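Local coordinates for outer membrane porin protein 32 (PDB 2FGQ) that forms anion-selective channels across the bacterial outer membrane as a homotrimeric porin and can bind malate, at residues 63-66 / 67-70. Sequence-based numbering, arbitrary orientation.
Sequences GDDG and NASG. With CA (calcium ion), chain C.
The loop between strands 51-60 and 76-83 of the porin barrel carries a type I beta turn from N67 to G70, and D65 and A68 meet at its start. A68 N donates a nearly straight hydrogen bond to D65 OD1 (3.2 Å, 171°). The N-H comes from above the carboxylate, 67° out of its plane. D65 CG sits between its backbone N and carbonyl carbon (chi1 77°), which brings OD1 to A68 N. The methyl A68 CB lies 3.8 Å from D65 CG. G66 and N67 link the two, both at positive phi. G70 N closes the turn on N67 O at 2.8 Å. An alanine in place of D65 would probably leave A68 N without this acceptor and the start of the turn less fixed. N67 OD1 accepts from F62 N, and ND2 donates to E60 O, the last residue of strand 51-60. D64 OD2 binds calcium at 2.4 Å. The L29 and G309 carbonyl oxygens, a water, and N136 OD1 and E158 OE1 of a second subunit also bind the ion. As loop L2 does in trimeric porins, the loop reaches that subunit, with backbone hydrogen bonds from G63, D64 and G66, before running on to strand 76-83.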
loop_
_atom_site.group_PDB
_atom_site.type_symbol
_atom_site.label_atom_id
_atom_site.label_comp_id
_atom_site.label_asym_id
_atom_site.label_seq_id
_atom_site.Cartn_x
_atom_site.Cartn_y
_atom_site.Cartn_z
ATOM N N GLY A 63 8.795 -10.489 0.636
ATOM C CA GLY A 63 8.227 -11.526 1.475
ATOM C C GLY A 63 8.903 -11.648 2.812
ATOM O O GLY A 63 8.280 -12.093 3.767
ATOM N N ASP A 64 10.140 -11.212 2.939
ATOM C CA ASP A 64 10.831 -11.308 4.227
ATOM C C ASP A 64 10.312 -10.347 5.302
ATOM O O ASP A 64 10.453 -10.636 6.484
ATOM C CB ASP A 64 12.350 -11.198 4.074
ATOM C CG ASP A 64 12.815 -9.886 3.443
ATOM O OD1 ASP A 64 12.063 -9.185 2.709
ATOM O OD2 ASP A 64 13.983 -9.487 3.724
ATOM N N ASP A 65 9.694 -9.240 4.893
ATOM C CA ASP A 65 9.157 -8.271 5.830
ATOM C C ASP A 65 7.734 -7.821 5.579
ATOM O O ASP A 65 7.279 -6.871 6.205
ATOM C CB ASP A 65 10.111 -7.110 6.065
ATOM C CG ASP A 65 10.138 -6.108 4.942
ATOM O OD1 ASP A 65 9.309 -6.135 4.010
ATOM O OD2 ASP A 65 10.974 -5.185 4.981
ATOM N N GLY A 66 7.007 -8.554 4.737
ATOM C CA GLY A 66 5.613 -8.218 4.493
ATOM C C GLY A 66 5.388 -6.859 3.901
ATOM O O GLY A 66 4.397 -6.233 4.206
ATOM N N ASN A 67 6.315 -6.411 3.059
ATOM C CA ASN A 67 6.214 -5.073 2.471
ATOM C C ASN A 67 6.054 -4.035 3.587
ATOM O O ASN A 67 5.184 -3.162 3.547
ATOM C CB ASN A 67 5.078 -4.960 1.451
ATOM C CG ASN A 67 5.426 -5.517 0.110
ATOM O OD1 ASN A 67 5.579 -6.724 -0.032
ATOM N ND2 ASN A 67 5.590 -4.615 -0.893
ATOM N N ALA A 68 6.938 -4.094 4.564
ATOM C CA ALA A 68 6.864 -3.233 5.744
ATOM C C ALA A 68 6.830 -1.734 5.407
ATOM O O ALA A 68 6.155 -0.950 6.103
ATOM C CB ALA A 68 8.012 -3.518 6.676
ATOM N N SER A 69 7.479 -1.349 4.320
ATOM C CA SER A 69 7.466 0.087 3.970
ATOM C C SER A 69 6.294 0.498 3.069
ATOM O O SER A 69 6.192 1.671 2.670
ATOM C CB SER A 69 8.792 0.535 3.379
ATOM O OG SER A 69 8.988 -0.075 2.165
ATOM N N GLY A 70 5.405 -0.438 2.783
ATOM C CA GLY A 70 4.131 -0.165 2.160
ATOM C C GLY A 70 4.146 -0.548 0.709
ATOM O O GLY A 70 5.082 -0.161 0.003
HETATM CA CA CA C . 15.677 -9.978 5.348
HETATM O O HOH W 1 14.997 -7.678 5.909
#